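Local coordinates for protein histidine--tRNA ligase (Thermus thermophilus, PDB 1H4V) that catalyses the ATP-dependent attachment of L-histidine to tRNA(His), working as a homodimeric class II aminoacyl-tRNA synthetase, at residues F13-E16 / L17-H20; R22-A25 / T26-V30; L314-A318 / E319-L323; Y346-E349 / A350-R354; G382-G385 / E386-R390. One frame throughout, in Å; residues are numbered along the deposited sequence.

Contacts 1 and 2 are successive lengths of helix 14-33 in the catalytic part, joined by one sulfate, probably from the crystallisation liquor, that takes Arg18 from the first and Arg22 from the second. At contact 3, where helix 309-318 ends, Leu323 packs on Arg18, Met19 and Arg22, and Leu316 on Met19. These three are partly buried and mix apolar with charged residues. Contacts 4 and 5 belong to the anticodon-binding domain, their centres about 17 Å apart. Contact 4 is the buried one, a frayed helix end with a salt bridge, whereas contact 5 is the start of a helix after a central strand. Contacts 1, 2 and 4 also meet the second subunit; contacts 3 and 5 do not.

Contact 1. Residues F13-E16 / L17-H20; sequences FGKE and LRMH. With SO4 (sulfate ion), chain B.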
# COMPACT_ATOMS: atom_id res chain seq x y z
N PHE A 13 -12.74 -1.98 0.71
CA PHE A 13 -12.86 -3.02 1.72
C PHE A 13 -13.67 -4.15 1.11
O PHE A 13 -14.18 -4.01 0.01
CB PHE A 13 -13.50 -2.46 3.00
CG PHE A 13 -14.92 -2.00 2.85
CD1 PHE A 13 -15.98 -2.87 3.07
CD2 PHE A 13 -15.19 -0.67 2.53
CE1 PHE A 13 -17.30 -2.43 2.99
CE2 PHE A 13 -16.51 -0.22 2.45
CZ PHE A 13 -17.57 -1.10 2.68
N GLY A 14 -13.78 -5.27 1.81
CA GLY A 14 -14.53 -6.39 1.26
C GLY A 14 -13.98 -6.89 -0.08
O GLY A 14 -12.77 -6.90 -0.32
N LYS A 15 -14.87 -7.29 -0.97
CA LYS A 15 -14.44 -7.81 -2.27
C LYS A 15 -13.64 -6.86 -3.16
O LYS A 15 -12.69 -7.28 -3.81
CB LYS A 15 -15.65 -8.37 -3.03
CG LYS A 15 -16.08 -9.70 -2.44
CD LYS A 15 -17.27 -10.31 -3.14
CE LYS A 15 -17.57 -11.67 -2.54
NZ LYS A 15 -18.80 -12.27 -3.11
N GLU A 16 -14.02 -5.60 -3.19
CA GLU A 16 -13.31 -4.64 -4.02
C GLU A 16 -11.84 -4.59 -3.62
O GLU A 16 -10.95 -4.62 -4.48
CB GLU A 16 -13.95 -3.26 -3.87
CG GLU A 16 -13.14 -2.14 -4.48
CD GLU A 16 -13.95 -1.25 -5.38
OE1 GLU A 16 -14.90 -0.59 -4.91
OE2 GLU A 16 -13.62 -1.20 -6.59
N LEU A 17 -11.58 -4.53 -2.32
CA LEU A 17 -10.21 -4.50 -1.84
C LEU A 17 -9.48 -5.78 -2.23
O LEU A 17 -8.34 -5.75 -2.70
CB LEU A 17 -10.18 -4.37 -0.32
CG LEU A 17 -9.02 -3.68 0.40
CD1 LEU A 17 -8.82 -4.36 1.75
CD2 LEU A 17 -7.74 -3.73 -0.41
N ARG A 18 -10.15 -6.92 -2.02
CA ARG A 18 -9.56 -8.20 -2.33
C ARG A 18 -9.22 -8.32 -3.81
O ARG A 18 -8.20 -8.91 -4.17
CB ARG A 18 -10.47 -9.34 -1.86
CG ARG A 18 -10.42 -9.56 -0.33
CD ARG A 18 -11.52 -10.52 0.15
NE ARG A 18 -11.47 -11.79 -0.57
CZ ARG A 18 -12.53 -12.55 -0.81
NH1 ARG A 18 -13.73 -12.16 -0.40
NH2 ARG A 18 -12.40 -13.70 -1.46
N MET A 19 -10.05 -7.74 -4.66
CA MET A 19 -9.79 -7.78 -6.09
C MET A 19 -8.51 -6.98 -6.39
O MET A 19 -7.66 -7.44 -7.14
CB MET A 19 -10.97 -7.19 -6.86
CG MET A 19 -10.90 -7.44 -8.35
SD MET A 19 -10.63 -9.20 -8.72
CE MET A 19 -12.28 -9.83 -8.57
N HIS A 20 -8.38 -5.80 -5.78
CA HIS A 20 -7.19 -4.96 -5.97
C HIS A 20 -5.94 -5.68 -5.49
O HIS A 20 -4.88 -5.61 -6.13
CB HIS A 20 -7.32 -3.64 -5.20
CG HIS A 20 -8.11 -2.59 -5.91
ND1 HIS A 20 -7.79 -1.25 -5.84
CD2 HIS A 20 -9.19 -2.68 -6.72
CE1 HIS A 20 -8.65 -0.56 -6.58
NE2 HIS A 20 -9.51 -1.40 -7.12
S SO4 B . -8.52 -13.75 -1.59
O1 SO4 B . -9.67 -14.57 -2.01
O2 SO4 B . -7.63 -13.50 -2.74
O3 SO4 B . -7.76 -14.44 -0.53
O4 SO4 B . -9.02 -12.46 -1.05
O HOH W 1 -11.90 -1.49 -8.30
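Two first torsions set the side chains of Glu16 and His20 next to each other: CG of Glu16 is turned away from its backbone N (chi1 169°), while CG of His20 lies beside its own (chi1 -82°). This is an i to i+4 pair near the start of helix 14-33, consistent with the long helix of class II motif 1. The carboxylate and the imidazole run side by side with their planes almost perpendicular, Glu16 OE2 standing 4.1 Å from His20 NE2. A water in the ring plane lies 2.7 Å from His20 NE2; its approach to Glu16 OE2 is too short to trust, leaving any water bridge doubtful. Glu16 OE1 pairs with Lys10, and Lys15 NZ with Glu325. Elsewhere on the turn, Arg18 N donates to Gly14 O at 3.1 Å, and CG of the same arginine rests 3.5 Å from that oxygen. A bend at chi3 (55°) swings the guanidinium to the sulfate, whose sulfur lies in its plane at the edge, while Arg18 NH2 also reaches Pro324 O. With an alanine at this position the sulfate would probably be left to Arg22 and the Pro324 carbonyl would lose a donor. Phe13 meets His93 of the second subunit edge-to-face. The grip on the anion is two-pronged and nearly straight: Arg18 NE to sulfate O4 at 2.6 Å, Arg18 NH2 to sulfate O1 at 2.9 Å.

Contact 2. Residues R22-A25 / T26-V30; sequences RIVA and TARKV. With SO4 (sulfate ion), chain B.
Thr26 N donates to Arg22 O at 2.8 Å, the first of four consecutive i to i+4 bonds that carry regular helix from 22-25 into 26-30; Arg28 N to Val24 O, also 2.8 Å, is equally short. The Arg22 carbonyl takes a second donor, because chi1 of Thr26 (-67°) sets its hydroxyl beside the backbone N. Thr26 OG1 reaches Arg22 O at 3.0 Å, from 38° above the carbonyl plane and from the face opposite to Thr26 N. A valine here would probably leave that carbonyl with the backbone donor alone, the hydroxyl bond being lost. All of this lies in helix 14-33 of the catalytic region, with Ile23 turned to helix 309-318 and Val24 to strand 102-111. Val24 CG1 and Arg28 NH1 approach to 4.2 Å, the guanidinium continuing to a salt bridge with Glu38, and Pro353 of the second subunit packs on Lys29 and Val30. Arg22 meets the sulfate edge-on: Arg22 NE donates to sulfate O2 at 2.9 Å, while Arg22 NH2 makes a weak bond of 3.3 Å to sulfate O1, the oxygen that also binds Arg18 NH2.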
# COMPACT_ATOMS: atom_id res chain seq x y z
N ARG A 22 -5.45 -8.88 -5.34
CA ARG A 22 -5.15 -10.00 -6.22
C ARG A 22 -4.39 -9.49 -7.43
O ARG A 22 -3.38 -10.06 -7.84
CB ARG A 22 -6.43 -10.70 -6.68
CG ARG A 22 -6.99 -11.70 -5.70
CD ARG A 22 -7.69 -12.81 -6.46
NE ARG A 22 -8.31 -13.78 -5.57
CZ ARG A 22 -8.88 -14.91 -6.00
NH1 ARG A 22 -8.88 -15.20 -7.29
NH2 ARG A 22 -9.45 -15.74 -5.13
N ILE A 23 -4.91 -8.40 -7.99
CA ILE A 23 -4.31 -7.79 -9.16
C ILE A 23 -2.86 -7.42 -8.89
O ILE A 23 -1.97 -7.75 -9.69
CB ILE A 23 -5.12 -6.56 -9.59
CG1 ILE A 23 -6.53 -7.00 -9.99
CG2 ILE A 23 -4.44 -5.86 -10.75
CD1 ILE A 23 -7.48 -5.88 -10.30
N VAL A 24 -2.61 -6.74 -7.77
CA VAL A 24 -1.26 -6.34 -7.43
C VAL A 24 -0.39 -7.57 -7.12
O VAL A 24 0.77 -7.62 -7.54
CB VAL A 24 -1.25 -5.34 -6.23
CG1 VAL A 24 0.16 -5.17 -5.69
CG2 VAL A 24 -1.76 -3.96 -6.70
N ALA A 25 -0.95 -8.55 -6.40
CA ALA A 25 -0.19 -9.77 -6.07
C ALA A 25 0.23 -10.49 -7.35
O ALA A 25 1.31 -11.07 -7.42
CB ALA A 25 -1.03 -10.71 -5.20
N THR A 26 -0.63 -10.46 -8.36
CA THR A 26 -0.31 -11.09 -9.63
C THR A 26 0.82 -10.35 -10.34
O THR A 26 1.75 -10.97 -10.86
CB THR A 26 -1.53 -11.15 -10.53
OG1 THR A 26 -2.49 -12.03 -9.95
CG2 THR A 26 -1.14 -11.65 -11.92
N ALA A 27 0.75 -9.02 -10.37
CA ALA A 27 1.81 -8.24 -11.01
C ALA A 27 3.11 -8.51 -10.26
O ALA A 27 4.17 -8.69 -10.88
CB ALA A 27 1.48 -6.74 -10.96
N ARG A 28 3.05 -8.56 -8.93
CA ARG A 28 4.25 -8.81 -8.15
C ARG A 28 4.89 -10.14 -8.55
O ARG A 28 6.11 -10.21 -8.72
CB ARG A 28 3.96 -8.80 -6.64
CG ARG A 28 5.14 -9.27 -5.80
CD ARG A 28 4.89 -9.24 -4.30
NE ARG A 28 4.96 -7.89 -3.74
CZ ARG A 28 3.91 -7.17 -3.37
NH1 ARG A 28 2.68 -7.67 -3.49
NH2 ARG A 28 4.08 -5.94 -2.90
N LYS A 29 4.08 -11.18 -8.72
CA LYS A 29 4.60 -12.49 -9.09
C LYS A 29 5.27 -12.50 -10.46
O LYS A 29 6.39 -12.98 -10.61
CB LYS A 29 3.49 -13.55 -9.08
CG LYS A 29 3.95 -14.95 -9.53
CD LYS A 29 2.81 -15.96 -9.52
CE LYS A 29 1.79 -15.70 -10.64
NZ LYS A 29 0.76 -16.78 -10.76
N VAL A 30 4.60 -11.95 -11.47
CA VAL A 30 5.19 -11.95 -12.81
C VAL A 30 6.37 -10.99 -12.95
O VAL A 30 7.37 -11.33 -13.56
CB VAL A 30 4.13 -11.63 -13.92
CG1 VAL A 30 2.82 -12.34 -13.62
CG2 VAL A 30 3.92 -10.15 -14.03
S SO4 B . -8.52 -13.75 -1.59
O1 SO4 B . -9.67 -14.57 -2.01
O2 SO4 B . -7.63 -13.50 -2.74
O3 SO4 B . -7.76 -14.44 -0.53
O4 SO4 B . -9.02 -12.46 -1.05

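Contact 3. Residues L314-A318 / E319-L323; sequences LALEA and EGFGL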
# COMPACT_ATOMS: atom_id res chain seq x y z
N LEU A 314 -12.37 -3.67 -13.53
CA LEU A 314 -13.59 -3.53 -14.32
C LEU A 314 -13.58 -4.54 -15.46
O LEU A 314 -14.60 -5.18 -15.75
CB LEU A 314 -13.73 -2.11 -14.89
CG LEU A 314 -14.34 -1.04 -13.98
CD1 LEU A 314 -14.18 0.33 -14.62
CD2 LEU A 314 -15.81 -1.34 -13.71
N ALA A 315 -12.43 -4.70 -16.11
CA ALA A 315 -12.33 -5.66 -17.20
C ALA A 315 -12.65 -7.06 -16.69
O ALA A 315 -13.37 -7.81 -17.35
CB ALA A 315 -10.95 -5.62 -17.82
N LEU A 316 -12.12 -7.42 -15.52
CA LEU A 316 -12.38 -8.74 -14.95
C LEU A 316 -13.87 -8.89 -14.67
O LEU A 316 -14.47 -9.92 -14.99
CB LEU A 316 -11.60 -8.94 -13.65
CG LEU A 316 -10.12 -9.28 -13.81
CD1 LEU A 316 -9.46 -9.38 -12.44
CD2 LEU A 316 -9.97 -10.60 -14.56
N GLU A 317 -14.46 -7.86 -14.08
CA GLU A 317 -15.88 -7.84 -13.76
C GLU A 317 -16.70 -8.03 -15.04
O GLU A 317 -17.66 -8.81 -15.06
CB GLU A 317 -16.23 -6.50 -13.13
CG GLU A 317 -17.68 -6.34 -12.70
CD GLU A 317 -17.94 -4.96 -12.11
OE1 GLU A 317 -18.11 -3.99 -12.89
OE2 GLU A 317 -17.97 -4.85 -10.87
N ALA A 318 -16.31 -7.33 -16.10
CA ALA A 318 -16.99 -7.42 -17.39
C ALA A 318 -16.95 -8.85 -17.93
O ALA A 318 -17.91 -9.30 -18.56
CB ALA A 318 -16.36 -6.46 -18.39
N GLU A 319 -15.85 -9.56 -17.69
CA GLU A 319 -15.72 -10.95 -18.15
C GLU A 319 -16.44 -11.90 -17.20
O GLU A 319 -16.40 -13.11 -17.38
CB GLU A 319 -14.25 -11.35 -18.23
CG GLU A 319 -13.47 -10.71 -19.36
CD GLU A 319 -12.21 -11.48 -19.67
OE1 GLU A 319 -12.10 -12.63 -19.20
OE2 GLU A 319 -11.33 -10.95 -20.39
N GLY A 320 -17.07 -11.34 -16.17
CA GLY A 320 -17.79 -12.16 -15.22
C GLY A 320 -17.00 -12.68 -14.03
O GLY A 320 -17.57 -13.34 -13.16
N PHE A 321 -15.70 -12.40 -13.98
CA PHE A 321 -14.88 -12.87 -12.86
C PHE A 321 -15.45 -12.46 -11.50
O PHE A 321 -15.50 -11.28 -11.16
CB PHE A 321 -13.45 -12.36 -12.99
CG PHE A 321 -12.58 -13.22 -13.86
CD1 PHE A 321 -12.84 -13.34 -15.22
CD2 PHE A 321 -11.49 -13.91 -13.32
CE1 PHE A 321 -12.03 -14.14 -16.04
CE2 PHE A 321 -10.68 -14.71 -14.13
CZ PHE A 321 -10.96 -14.83 -15.48
N GLY A 322 -15.88 -13.45 -10.73
CA GLY A 322 -16.41 -13.20 -9.41
C GLY A 322 -15.37 -13.65 -8.41
O GLY A 322 -14.44 -14.38 -8.75
N LEU A 323 -15.51 -13.21 -7.17
CA LEU A 323 -14.55 -13.57 -6.13
C LEU A 323 -15.26 -14.43 -5.10
O LEU A 323 -16.41 -14.16 -4.74
CB LEU A 323 -14.01 -12.29 -5.48
CG LEU A 323 -12.55 -12.17 -5.02
CD1 LEU A 323 -11.61 -12.59 -6.12
CD2 LEU A 323 -12.28 -10.72 -4.63
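Leu316 and Phe321 form the tight side of this helix end. The leucine methyl CD2 sits over one face of the phenylalanine ring, 3.9 Å from the ring centroid and displaced toward the rim, a CH-pi contact. Chi1 of Phe321 (-84°) keeps the ring beside its own backbone N, and that N donates to Leu316 O at 2.9 Å, so bond and ring contact draw the chain back onto the same residue. Phe321 CB lies 3.3 Å from Leu316 O. Leu316 also packs against Met19 of helix 14-33 and against Leu156. Glu319 takes the last ordinary helical bond, its N lying 3.1 Å from Ala315 O, while its CG runs 3.5 Å from that carbonyl oxygen. Its carboxylate leaves the turn for a salt bridge with Arg157 and a hydrogen bond with His273. The other side is looser and exposed: Glu317 and Ala318 point away from 319-323, and Gly320 sits at the surface. Even there the backbone is held, Gly320 N reaching Glu317 O at 2.8 Å from well above the carbonyl plane. The positive phi of Gly320 (89°) suits glycine, since a CB would press on the preceding carbonyl oxygen. The two nested bonds, Phe321 to Leu316 and Gly320 to Glu317, with the apolar contact bracketing them, make a Schellman motif, which ends helix 309-318 and releases the chain toward the anticodon-binding domain.

Contact 4. Residues Y346-E349 / A350-R354; sequences YLAE and ALRPR
Glu349 and Arg352 form a salt bridge at the last turn of helix 338-351, with OE2 of the glutamate 3.1 Å from NH1 of the arginine. The oxygen uses its anti lone pair and lies in the guanidinium plane, at its edge, although the carboxylate itself is turned 77° against that plane. To reach there Glu349 holds a first torsion between staggered positions (chi1 -105°) and bends again at CG. Arg352, extended from CG to NE, folds back along the helix end: its CG passes 3.1 Å from Ala348 O, and Ala348 CB lies over one face of the guanidinium, 4.2 Å from Arg352 NE. Beyond this pair, Leu347 and Leu351 meet obliquely through their CD1 methyls, 4.1 Å apart. The backbone beneath is fraying. Ala350 N still donates to Tyr346 O at 3.1 Å, but Leu351 N finds Ala348 O, 3.0 Å away, from high above its plane, and Arg352 N makes only weak bonds; a cis peptide before Pro353 then turns the chain. Farther out, Arg352 NH1 has a second carboxylate in Glu142 of the second subunit, and its NH2 donates to Ala357 O; the cation thus bridges helix, strand and partner chain. Within the beta-alpha-beta unit of strand 331-335, helix 338-351 and strand 357-359, Leu347 and Ala348 face Leu333 of the first strand, and Leu351 wedges between Leu331 and helix 412-419.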
# COMPACT_ATOMS: atom_id res chain seq x y z
N TYR A 346 -11.10 -14.70 26.81
CA TYR A 346 -9.83 -15.28 27.29
C TYR A 346 -9.44 -16.50 26.47
O TYR A 346 -8.27 -16.69 26.17
CB TYR A 346 -9.94 -15.69 28.75
CG TYR A 346 -10.31 -14.55 29.67
CD1 TYR A 346 -11.00 -14.78 30.85
CD2 TYR A 346 -9.98 -13.23 29.35
CE1 TYR A 346 -11.35 -13.74 31.69
CE2 TYR A 346 -10.32 -12.18 30.19
CZ TYR A 346 -11.01 -12.44 31.36
OH TYR A 346 -11.36 -11.40 32.20
N LEU A 347 -10.43 -17.32 26.13
CA LEU A 347 -10.18 -18.52 25.35
C LEU A 347 -9.77 -18.16 23.92
O LEU A 347 -8.80 -18.69 23.40
CB LEU A 347 -11.43 -19.42 25.33
CG LEU A 347 -11.34 -20.65 24.42
CD1 LEU A 347 -10.13 -21.48 24.79
CD2 LEU A 347 -12.62 -21.48 24.55
N ALA A 348 -10.51 -17.25 23.29
CA ALA A 348 -10.18 -16.84 21.93
C ALA A 348 -8.75 -16.25 21.89
O ALA A 348 -7.98 -16.53 20.98
CB ALA A 348 -11.19 -15.82 21.42
N GLU A 349 -8.41 -15.43 22.88
CA GLU A 349 -7.08 -14.84 22.92
C GLU A 349 -5.99 -15.91 23.07
O GLU A 349 -4.89 -15.74 22.57
CB GLU A 349 -6.97 -13.82 24.05
CG GLU A 349 -6.98 -12.37 23.58
CD GLU A 349 -5.86 -12.08 22.58
OE1 GLU A 349 -4.68 -12.33 22.92
OE2 GLU A 349 -6.16 -11.59 21.46
N ALA A 350 -6.32 -17.00 23.75
CA ALA A 350 -5.37 -18.09 23.95
C ALA A 350 -5.15 -18.89 22.66
O ALA A 350 -4.15 -19.59 22.52
CB ALA A 350 -5.88 -19.03 25.05
N LEU A 351 -6.09 -18.77 21.73
CA LEU A 351 -6.01 -19.48 20.46
C LEU A 351 -5.44 -18.65 19.31
O LEU A 351 -5.06 -19.20 18.28
CB LEU A 351 -7.40 -20.01 20.10
CG LEU A 351 -7.98 -21.03 21.09
CD1 LEU A 351 -9.44 -21.31 20.78
CD2 LEU A 351 -7.15 -22.33 21.01
N ARG A 352 -5.38 -17.33 19.49
CA ARG A 352 -4.86 -16.42 18.47
C ARG A 352 -3.36 -16.22 18.65
O ARG A 352 -2.85 -16.34 19.76
CB ARG A 352 -5.50 -15.04 18.57
CG ARG A 352 -6.99 -14.98 18.44
CD ARG A 352 -7.45 -13.69 19.12
NE ARG A 352 -8.86 -13.46 18.90
CZ ARG A 352 -9.54 -12.44 19.40
NH1 ARG A 352 -8.93 -11.54 20.17
NH2 ARG A 352 -10.83 -12.31 19.11
N PRO A 353 -2.65 -15.87 17.57
CA PRO A 353 -3.19 -15.68 16.22
C PRO A 353 -3.05 -16.91 15.31
O PRO A 353 -3.36 -16.84 14.12
CB PRO A 353 -2.38 -14.51 15.70
CG PRO A 353 -1.03 -14.82 16.25
CD PRO A 353 -1.34 -15.20 17.69
N ARG A 354 -2.59 -18.03 15.86
CA ARG A 354 -2.42 -19.24 15.06
C ARG A 354 -3.75 -19.67 14.48
O ARG A 354 -3.83 -20.22 13.38
CB ARG A 354 -1.83 -20.37 15.90
CG ARG A 354 -1.78 -21.71 15.17
CD ARG A 354 -1.06 -22.77 15.97
NE ARG A 354 0.37 -22.49 16.07
CZ ARG A 354 1.26 -23.33 16.59
NH1 ARG A 354 0.87 -24.51 17.06
NH2 ARG A 354 2.54 -23.00 16.63

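Contact 5. Residues G382-G385 / E386-R390; sequences GFLG and EDELR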
# COMPACT_ATOMS: atom_id res chain seq x y z
N GLY A 382 -18.24 -22.74 19.38
CA GLY A 382 -17.86 -23.10 20.73
C GLY A 382 -18.91 -22.59 21.70
O GLY A 382 -19.51 -21.54 21.48
N PHE A 383 -19.15 -23.33 22.77
CA PHE A 383 -20.14 -22.91 23.73
C PHE A 383 -19.59 -22.88 25.14
O PHE A 383 -18.95 -23.83 25.59
CB PHE A 383 -21.37 -23.82 23.66
CG PHE A 383 -22.04 -23.81 22.33
CD1 PHE A 383 -21.54 -24.57 21.28
CD2 PHE A 383 -23.17 -23.02 22.11
CE1 PHE A 383 -22.14 -24.53 20.02
CE2 PHE A 383 -23.78 -22.98 20.85
CZ PHE A 383 -23.26 -23.73 19.81
N LEU A 384 -19.83 -21.76 25.81
CA LEU A 384 -19.37 -21.58 27.18
C LEU A 384 -20.53 -21.17 28.08
O LEU A 384 -21.09 -20.08 27.95
CB LEU A 384 -18.28 -20.52 27.25
CG LEU A 384 -16.91 -20.84 26.64
CD1 LEU A 384 -16.05 -19.58 26.68
CD2 LEU A 384 -16.24 -21.96 27.42
N GLY A 385 -20.88 -22.06 29.00
CA GLY A 385 -21.95 -21.79 29.92
C GLY A 385 -21.49 -22.09 31.33
O GLY A 385 -20.32 -22.43 31.56
N GLU A 386 -22.42 -21.97 32.27
CA GLU A 386 -22.14 -22.23 33.67
C GLU A 386 -21.45 -23.58 33.86
O GLU A 386 -20.47 -23.68 34.58
CB GLU A 386 -23.45 -22.19 34.45
CG GLU A 386 -23.28 -22.08 35.94
CD GLU A 386 -24.61 -21.99 36.65
OE1 GLU A 386 -24.60 -21.66 37.86
OE2 GLU A 386 -25.66 -22.24 36.01
N ASP A 387 -21.97 -24.60 33.18
CA ASP A 387 -21.41 -25.95 33.28
C ASP A 387 -19.95 -26.04 32.83
O ASP A 387 -19.11 -26.55 33.57
CB ASP A 387 -22.26 -26.94 32.46
CG ASP A 387 -23.72 -26.97 32.92
OD1 ASP A 387 -24.44 -25.97 32.71
OD2 ASP A 387 -24.15 -28.01 33.48
N GLU A 388 -19.63 -25.57 31.63
CA GLU A 388 -18.25 -25.65 31.18
C GLU A 388 -17.34 -24.73 31.99
O GLU A 388 -16.17 -25.04 32.20
CB GLU A 388 -18.09 -25.35 29.68
CG GLU A 388 -19.20 -24.54 29.02
CD GLU A 388 -20.42 -25.39 28.70
OE1 GLU A 388 -20.24 -26.44 28.06
OE2 GLU A 388 -21.54 -24.99 29.08
N LEU A 389 -17.88 -23.61 32.46
CA LEU A 389 -17.07 -22.69 33.25
C LEU A 389 -16.63 -23.34 34.57
O LEU A 389 -15.48 -23.23 34.96
CB LEU A 389 -17.82 -21.39 33.53
CG LEU A 389 -17.98 -20.42 32.35
CD1 LEU A 389 -18.51 -19.09 32.85
CD2 LEU A 389 -16.64 -20.21 31.66
N ARG A 390 -17.55 -24.03 35.24
CA ARG A 390 -17.23 -24.68 36.50
C ARG A 390 -16.26 -25.85 36.29
O ARG A 390 -15.44 -26.15 37.15
CB ARG A 390 -18.50 -25.20 37.18
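Hydrogen bonding between Gly385 and the turn that follows it starts helix 386-391. Leu389 N donates to Gly385 O at 2.9 Å, nearly in line with the carbonyl; this is the first i to i+4 bond of the helix. Glu388 OE2 lies 3.0 Å from Gly385 N, a weak bond because the N-H points well off the oxygen (122°). Gly385 is the N-cap and Glu388 the third residue after it, so the reach back resembles one half of a capping box, the other half being impossible for a glycine. The other carboxylate oxygen, Glu388 OE1, is hydrogen-bonded to Thr395 OG1. Close packing comes with these bonds: a strained first torsion in Glu388 (chi1 22°) holds its CG 3.5 Å from Leu384 CA, and a CB on Gly385 would run into Glu388 OE2. CG of Leu389 lies 3.2 Å from Gly385 O. Apolar contact is lighter, Leu384 CD2 standing 4.2 Å from Glu388 CG. Strand 380-384 runs between strands 331-335 and 393-398 of the anticodon-binding domain, with Leu384 and Leu389 turned to helix 338-351 and Phe383 to helix 366-375.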